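Local structure of response regulator receiver domain protein (CheY) (Rhodospirillum rubrum, 3HEB) at residues Arg18-Glu21 with Lys22-Arg26. The protein probably acts as a CheY-type receiver domain in signalling, switched by phosphorylation. Sequence-based numbering, arbitrary orientation.
Sequences RLIE and KNIRR
Arg18-Glu21 and Lys22-Arg26 are successive turns of helix 14-26, which in the CheY-like receiver fold links parallel strands 6-10 and 33-36 as a beta-alpha-beta unit. Backbone bonds mostly run from residue i+4 to i: Asn23 N reaches Leu19 O at 3.2 Å, whereas Lys22 N to Arg18 O and Arg25 N to Glu21 O (both 3.3 Å) and Ile24 N to Ile20 O are weak, as are i+3 bonds from Asn23 N and Ile24 N. Leu19 O is gripped twice: Asn23 ND2 also donates, at 2.7 Å with an N-H...O angle of 158°. The two donors approach from opposite faces of the carbonyl plane, and the oxygen lies near the Asn23 amide plane. With CG beside its own backbone N (chi1 -81°), Asn23 folds back along the helix, and OD1 accepts from Arg130 of helix 122-136. Asparagine suits this buried place, its amide both donating and accepting; a leucine here would probably leave Arg130 without that acceptor and take the side-chain donor from Leu19 O. Ile20 CG2 lies 4.3 Å from Ile24 CG1, and this branched, apolar pair meets Ile129. Arg25 is long enough for NH1 to donate to the carbonyls of Val29 and Asn31, while its CG lies 3.2 Å from Glu21 O.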
loop_
_atom_site.group_PDB
_atom_site.type_symbol
_atom_site.label_atom_id
_atom_site.label_comp_id
_atom_site.label_asym_id
_atom_site.label_seq_id
_atom_site.Cartn_x
_atom_site.Cartn_y
_atom_site.Cartn_z
ATOM N N ARG A 18 16.834 3.501 14.254
ATOM C CA ARG A 18 17.775 2.392 14.324
ATOM C C ARG A 18 17.050 1.056 14.457
ATOM O O ARG A 18 17.567 0.024 14.046
ATOM C CB ARG A 18 18.764 2.601 15.480
ATOM C CG ARG A 18 19.759 3.754 15.248
ATOM C CD ARG A 18 20.699 3.943 16.445
ATOM N NE ARG A 18 21.539 5.136 16.315
ATOM C CZ ARG A 18 22.467 5.303 15.378
ATOM N NH1 ARG A 18 22.686 4.353 14.479
ATOM N NH2 ARG A 18 23.174 6.423 15.329
ATOM N N LEU A 19 15.846 1.073 15.019
ATOM C CA LEU A 19 15.068 -0.158 15.152
ATOM C C LEU A 19 14.477 -0.560 13.794
ATOM O O LEU A 19 14.455 -1.740 13.432
ATOM C CB LEU A 19 13.930 0.035 16.154
ATOM C CG LEU A 19 12.922 -1.117 16.183
ATOM C CD1 LEU A 19 13.585 -2.358 16.761
ATOM C CD2 LEU A 19 11.723 -0.719 17.020
ATOM N N ILE A 20 13.999 0.437 13.053
ATOM C CA ILE A 20 13.406 0.233 11.741
ATOM C C ILE A 20 14.445 -0.329 10.781
ATOM O O ILE A 20 14.207 -1.319 10.092
ATOM C CB ILE A 20 12.885 1.577 11.173
ATOM C CG1 ILE A 20 11.745 2.111 12.045
ATOM C CG2 ILE A 20 12.402 1.392 9.745
ATOM C CD1 ILE A 20 11.301 3.520 11.689
ATOM N N GLU A 21 15.611 0.307 10.759
ATOM C CA GLU A 21 16.692 -0.085 9.881
ATOM C C GLU A 21 17.199 -1.500 10.099
ATOM O O GLU A 21 17.403 -2.235 9.140
ATOM C CB GLU A 21 17.860 0.882 10.042
ATOM C CG GLU A 21 19.071 0.570 9.166
ATOM C CD GLU A 21 20.383 1.141 9.723
ATOM O OE1 GLU A 21 20.401 2.302 10.214
ATOM O OE2 GLU A 21 21.408 0.424 9.661
ATOM N N LYS A 22 17.415 -1.893 11.347
ATOM C CA LYS A 22 17.941 -3.227 11.589
ATOM C C LYS A 22 16.914 -4.309 11.362
ATOM O O LYS A 22 17.261 -5.436 11.033
ATOM C CB LYS A 22 18.517 -3.347 13.003
ATOM C CG LYS A 22 17.513 -3.221 14.126
ATOM C CD LYS A 22 18.208 -3.287 15.488
ATOM C CE LYS A 22 19.105 -4.516 15.588
ATOM N NZ LYS A 22 18.380 -5.751 15.169
ATOM N N ASN A 23 15.644 -3.977 11.525
ATOM C CA ASN A 23 14.634 -4.989 11.314
ATOM C C ASN A 23 14.337 -5.167 9.840
ATOM O O ASN A 23 13.833 -6.207 9.424
ATOM C CB ASN A 23 13.390 -4.659 12.124
ATOM C CG ASN A 23 13.540 -5.077 13.570
ATOM O OD1 ASN A 23 13.478 -6.266 13.884
ATOM N ND2 ASN A 23 13.766 -4.114 14.452
ATOM N N ILE A 24 14.673 -4.164 9.041
ATOM C CA ILE A 24 14.472 -4.282 7.610
ATOM C C ILE A 24 15.549 -5.250 7.117
ATOM O O ILE A 24 15.300 -6.078 6.231
ATOM C CB ILE A 24 14.634 -2.924 6.898
ATOM C CG1 ILE A 24 13.467 -2.004 7.265
ATOM C CG2 ILE A 24 14.698 -3.123 5.390
ATOM C CD1 ILE A 24 12.116 -2.565 6.911
ATOM N N ARG A 25 16.743 -5.136 7.697
ATOM C CA ARG A 25 17.856 -6.007 7.332
ATOM C C ARG A 25 17.535 -7.386 7.850
ATOM O O ARG A 25 17.832 -8.385 7.206
ATOM C CB ARG A 25 19.167 -5.540 7.970
ATOM C CG ARG A 25 19.548 -4.121 7.650
ATOM C CD ARG A 25 19.356 -3.834 6.174
ATOM N NE ARG A 25 19.908 -2.540 5.792
ATOM C CZ ARG A 25 19.761 -1.990 4.592
ATOM N NH1 ARG A 25 19.065 -2.615 3.653
ATOM N NH2 ARG A 25 20.355 -0.835 4.317
ATOM N N ARG A 26 16.918 -7.428 9.025
ATOM C CA ARG A 26 16.544 -8.687 9.654
ATOM C C ARG A 26 15.663 -9.486 8.702
ATOM O O ARG A 26 15.704 -10.711 8.688
ATOM C CB ARG A 26 15.778 -8.408 10.946
ATOM C CG ARG A 26 16.028 -9.402 12.076
ATOM C CD ARG A 26 15.120 -9.079 13.269
ATOM N NE ARG A 26 15.588 -9.652 14.530
ATOM C CZ ARG A 26 16.724 -9.312 15.133
ATOM N NH1 ARG A 26 17.523 -8.396 14.594
ATOM N NH2 ARG A 26 17.059 -9.885 16.284
#